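Local coordinates for Serine/threonine protein phosphatase Stp1 (PDB 2PK0) that probably removes phosphate from serine and threonine residues of proteins, as a magnesium-binding bacterial phosphatase of the PP2C family, at residues 34-39 with 77-82; 73-78 with 108-113. All blocks are in the same frame, centred on the assembly; numbering follows the deposited sequence.

Contact 1. Residues 34-39 with 77-82; sequences VPLIIL and DWMLVS
The carbonyl oxygen of Trp78, the residue whose ring touches Leu36 across this contact, is gripped twice. Ser82 N gives it the ordinary helix bond, 3.0 Å to Trp78 O. Ser82 OG donates a second bond to Trp78 O, at 2.6 Å and from the opposite face of the carbonyl plane. The same hydroxyl oxygen, Ser82 OG, lies above the centre of one face of the Trp78 ring. Trp78 swings its CG away from its own backbone N (chi1 -177°), and the six-membered part of the indole reaches toward the strand. There Trp78 CH2 meets Leu36 CD2 at 4.1 Å, in an oblique approach. The other Leu36 methyl goes to the methionine: Leu36 CD1 lies 3.9 Å from Met79 CE. Met79 is extended beyond CG, and this brings its terminal methyl up to Leu36 CD1. Leu36 thus divides its two branches between two helix residues. Asp63 accepts a bond from Trp78 NE1. Helix 72-96 packs here on one sheet of the PP2C beta sandwich. Helix 48-64 lies beside the contact, with Trp64 on Leu36 and Leu60 on Trp78. Strand 103-112 flanks strand 35-43, and Ile37 packs on strand 238-245 of the other sheet.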
# COMPACT_ATOMS: atom_id res chain seq x y z
N VAL A 34 -3.31 -17.20 -8.33
CA VAL A 34 -2.47 -16.35 -7.49
C VAL A 34 -3.16 -15.02 -7.19
O VAL A 34 -3.38 -14.24 -8.12
CB VAL A 34 -1.09 -16.09 -8.14
CG1 VAL A 34 -0.17 -15.39 -7.16
CG2 VAL A 34 -0.51 -17.40 -8.60
N PRO A 35 -3.47 -14.75 -5.90
CA PRO A 35 -4.13 -13.51 -5.54
C PRO A 35 -3.18 -12.33 -5.62
O PRO A 35 -1.99 -12.48 -5.35
CB PRO A 35 -4.56 -13.72 -4.08
CG PRO A 35 -3.95 -14.96 -3.62
CD PRO A 35 -3.15 -15.58 -4.72
N LEU A 36 -3.71 -11.15 -5.97
CA LEU A 36 -2.95 -9.92 -5.94
C LEU A 36 -3.81 -8.84 -5.30
O LEU A 36 -4.99 -8.71 -5.60
CB LEU A 36 -2.56 -9.51 -7.36
CG LEU A 36 -1.77 -8.22 -7.55
CD1 LEU A 36 -0.28 -8.41 -7.31
CD2 LEU A 36 -2.00 -7.71 -8.94
N ILE A 37 -3.20 -8.06 -4.42
CA ILE A 37 -3.87 -6.99 -3.71
C ILE A 37 -3.16 -5.73 -4.11
O ILE A 37 -1.93 -5.66 -4.03
CB ILE A 37 -3.71 -7.15 -2.21
CG1 ILE A 37 -4.47 -8.38 -1.72
CG2 ILE A 37 -4.18 -5.91 -1.48
CD1 ILE A 37 -4.02 -8.85 -0.40
N ILE A 38 -3.92 -4.74 -4.58
CA ILE A 38 -3.36 -3.47 -4.98
C ILE A 38 -4.01 -2.33 -4.21
O ILE A 38 -5.21 -2.12 -4.29
CB ILE A 38 -3.53 -3.22 -6.48
CG1 ILE A 38 -3.25 -4.48 -7.27
CG2 ILE A 38 -2.57 -2.13 -6.94
CD1 ILE A 38 -3.27 -4.24 -8.76
N LEU A 39 -3.19 -1.58 -3.48
CA LEU A 39 -3.62 -0.39 -2.73
C LEU A 39 -2.95 0.85 -3.34
O LEU A 39 -1.73 0.83 -3.58
CB LEU A 39 -3.23 -0.53 -1.25
CG LEU A 39 -3.71 0.46 -0.19
CD1 LEU A 39 -3.78 -0.19 1.15
CD2 LEU A 39 -2.83 1.72 -0.07
N ASP A 77 9.05 -9.80 -12.63
CA ASP A 77 9.20 -9.18 -13.95
C ASP A 77 7.95 -8.38 -14.27
O ASP A 77 8.05 -7.25 -14.71
CB ASP A 77 9.43 -10.22 -15.07
CG ASP A 77 10.81 -10.85 -15.03
OD1 ASP A 77 11.74 -10.30 -14.39
OD2 ASP A 77 10.96 -11.91 -15.67
N TRP A 78 6.79 -8.99 -14.03
CA TRP A 78 5.51 -8.36 -14.29
C TRP A 78 5.31 -7.04 -13.52
O TRP A 78 4.78 -6.07 -14.08
CB TRP A 78 4.36 -9.34 -14.02
CG TRP A 78 3.00 -8.79 -14.35
CD1 TRP A 78 2.34 -8.88 -15.55
CD2 TRP A 78 2.12 -8.05 -13.47
NE1 TRP A 78 1.13 -8.24 -15.47
CE2 TRP A 78 0.97 -7.73 -14.21
CE3 TRP A 78 2.21 -7.63 -12.13
CZ2 TRP A 78 -0.11 -7.00 -13.65
CZ3 TRP A 78 1.15 -6.90 -11.58
CH2 TRP A 78 0.00 -6.61 -12.34
N MET A 79 5.72 -7.00 -12.26
CA MET A 79 5.52 -5.81 -11.45
C MET A 79 6.38 -4.65 -11.94
O MET A 79 5.88 -3.55 -12.16
CB MET A 79 5.79 -6.09 -9.97
CG MET A 79 4.71 -6.91 -9.30
SD MET A 79 5.14 -7.38 -7.61
CE MET A 79 3.59 -8.05 -7.03
N LEU A 80 7.66 -4.90 -12.16
CA LEU A 80 8.58 -3.87 -12.62
C LEU A 80 8.17 -3.29 -13.96
O LEU A 80 8.31 -2.09 -14.18
CB LEU A 80 9.99 -4.44 -12.70
CG LEU A 80 10.66 -4.72 -11.36
CD1 LEU A 80 12.02 -5.39 -11.58
CD2 LEU A 80 10.80 -3.43 -10.58
N VAL A 81 7.66 -4.14 -14.84
CA VAL A 81 7.22 -3.73 -16.17
C VAL A 81 5.89 -2.94 -16.16
O VAL A 81 5.84 -1.83 -16.69
CB VAL A 81 7.16 -4.94 -17.12
CG1 VAL A 81 6.41 -4.61 -18.42
CG2 VAL A 81 8.59 -5.44 -17.42
N SER A 82 4.84 -3.48 -15.53
CA SER A 82 3.51 -2.84 -15.47
C SER A 82 3.50 -1.49 -14.77
O SER A 82 2.75 -0.58 -15.13
CB SER A 82 2.51 -3.74 -14.74
OG SER A 82 2.61 -5.09 -15.18

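Contact 2. Residues 73-78 with 108-113; sequences SEIRDW and AVAIVG
Ala110 and Val112 both receive Ile75, where helix 72-96 lies on one sheet of the PP2C beta sandwich. The strand segment begins at Ala108, hydrogen-bonded through its backbone to Ala119 of strand 115-121, and Val109 follows, hydrogen-bonded through its backbone to Ile37 on the other flank. Ala110 is the first residue to touch the helix segment. Its CB sits 4.0 Å from Ile75 CG2, and the small methyl takes the short branch of the isoleucine. Trp64 of helix 48-64 and Leu36 also pack on Ala110. Ile111 directs its side chain away from the helix, toward the other face of the sheet. Val112 faces the helix again and takes the long branch. Ile75 CG1 stands opposite its own carbonyl carbon (chi1 -72°), and the extended chi2 (169°) sends CD1 onward toward Val112. Ile75 thus spans two strand positions, i and i+2, with one methyl for each. Val34, Phe69, Trp64 and Ile117 also touch Ile75, and the contact is wholly apolar. The strand ends at Val112, and the chain turns at Gly113 toward strand 115-121. The last methyl pair before that turn is Val112 CG2 with Ile75 CD1, at 3.7 Å.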
# COMPACT_ATOMS: atom_id res chain seq x y z
N SER A 73 9.61 -15.06 -9.69
CA SER A 73 10.47 -14.33 -10.59
C SER A 73 9.70 -13.79 -11.78
O SER A 73 10.05 -12.75 -12.34
CB SER A 73 11.62 -15.24 -11.05
OG SER A 73 11.11 -16.41 -11.68
N GLU A 74 8.64 -14.50 -12.16
CA GLU A 74 7.78 -14.11 -13.27
C GLU A 74 6.86 -12.96 -12.84
O GLU A 74 6.61 -12.01 -13.61
CB GLU A 74 6.94 -15.29 -13.74
CG GLU A 74 7.72 -16.57 -14.04
CD GLU A 74 6.83 -17.74 -14.46
OE1 GLU A 74 6.06 -18.27 -13.62
OE2 GLU A 74 6.92 -18.15 -15.63
N ILE A 75 6.38 -13.07 -11.61
CA ILE A 75 5.55 -12.06 -11.00
C ILE A 75 6.36 -10.78 -10.78
O ILE A 75 5.86 -9.67 -11.01
CB ILE A 75 4.94 -12.63 -9.68
CG1 ILE A 75 3.88 -13.66 -10.03
CG2 ILE A 75 4.29 -11.54 -8.84
CD1 ILE A 75 3.41 -14.44 -8.88
N ARG A 76 7.62 -10.94 -10.37
CA ARG A 76 8.54 -9.80 -10.22
C ARG A 76 8.81 -9.06 -11.55
O ARG A 76 8.77 -7.84 -11.58
CB ARG A 76 9.86 -10.24 -9.60
CG ARG A 76 10.70 -9.08 -9.13
CD ARG A 76 12.17 -9.41 -9.00
NE ARG A 76 12.82 -9.37 -10.30
CZ ARG A 76 13.75 -8.49 -10.67
NH1 ARG A 76 14.18 -7.54 -9.84
NH2 ARG A 76 14.26 -8.59 -11.89
N ASP A 77 9.05 -9.80 -12.63
CA ASP A 77 9.20 -9.18 -13.95
C ASP A 77 7.95 -8.38 -14.27
O ASP A 77 8.05 -7.25 -14.71
CB ASP A 77 9.43 -10.22 -15.07
CG ASP A 77 10.81 -10.85 -15.03
OD1 ASP A 77 11.74 -10.30 -14.39
OD2 ASP A 77 10.96 -11.91 -15.67
N TRP A 78 6.79 -8.99 -14.03
CA TRP A 78 5.51 -8.36 -14.29
C TRP A 78 5.31 -7.04 -13.52
O TRP A 78 4.78 -6.07 -14.08
CB TRP A 78 4.36 -9.34 -14.02
CG TRP A 78 3.00 -8.79 -14.35
CD1 TRP A 78 2.34 -8.88 -15.55
CD2 TRP A 78 2.12 -8.05 -13.47
NE1 TRP A 78 1.13 -8.24 -15.47
CE2 TRP A 78 0.97 -7.73 -14.21
CE3 TRP A 78 2.21 -7.63 -12.13
CZ2 TRP A 78 -0.11 -7.00 -13.65
CZ3 TRP A 78 1.15 -6.90 -11.58
CH2 TRP A 78 0.00 -6.61 -12.34
N ALA A 108 1.61 -3.20 -4.29
CA ALA A 108 1.08 -4.31 -5.03
C ALA A 108 1.66 -5.57 -4.42
O ALA A 108 2.87 -5.72 -4.33
CB ALA A 108 1.45 -4.19 -6.50
N VAL A 109 0.79 -6.45 -3.94
CA VAL A 109 1.23 -7.62 -3.17
C VAL A 109 0.60 -8.86 -3.76
O VAL A 109 -0.62 -8.94 -3.87
CB VAL A 109 0.78 -7.54 -1.70
CG1 VAL A 109 1.35 -8.70 -0.90
CG2 VAL A 109 1.19 -6.23 -1.08
N ALA A 110 1.44 -9.82 -4.14
CA ALA A 110 0.96 -11.11 -4.63
C ALA A 110 1.36 -12.20 -3.65
O ALA A 110 2.46 -12.15 -3.07
CB ALA A 110 1.55 -11.40 -5.97
N ILE A 111 0.47 -13.18 -3.45
CA ILE A 111 0.72 -14.24 -2.48
C ILE A 111 0.93 -15.56 -3.19
O ILE A 111 -0.01 -16.11 -3.75
CB ILE A 111 -0.47 -14.44 -1.52
CG1 ILE A 111 -0.85 -13.15 -0.81
CG2 ILE A 111 -0.13 -15.48 -0.48
CD1 ILE A 111 -2.18 -13.27 -0.06
N VAL A 112 2.16 -16.06 -3.16
CA VAL A 112 2.51 -17.34 -3.76
C VAL A 112 2.80 -18.36 -2.65
O VAL A 112 3.82 -18.25 -1.96
CB VAL A 112 3.75 -17.20 -4.64
CG1 VAL A 112 4.05 -18.51 -5.36
CG2 VAL A 112 3.55 -16.09 -5.61
N GLY A 113 1.92 -19.34 -2.50
CA GLY A 113 1.99 -20.25 -1.36
C GLY A 113 1.86 -19.48 -0.06
O GLY A 113 0.84 -18.84 0.18

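Overall arrangement
Of the elements joined here, strand 35-43 comes first. Helix 48-64 follows, and the chain then enters helix 72-96, where contact 1 closes the loop back to residues 34-39. Contact 2 starts on the same helix, slightly earlier, at 73-78. Its loop closes later, on strand 103-112. The two loops cross, and the two contacts share Asp77 and Trp78 on the helix. Helix 72-96 is thereby tied to two neighbouring strands of one antiparallel sheet. Those strands are themselves joined, with Pro35 O 3.2 Å from Ile111 N in a probable hydrogen bond. Just beyond contact 1, strand 35-43 leads to Asp41 and Gly42, which belong to the magnesium sites.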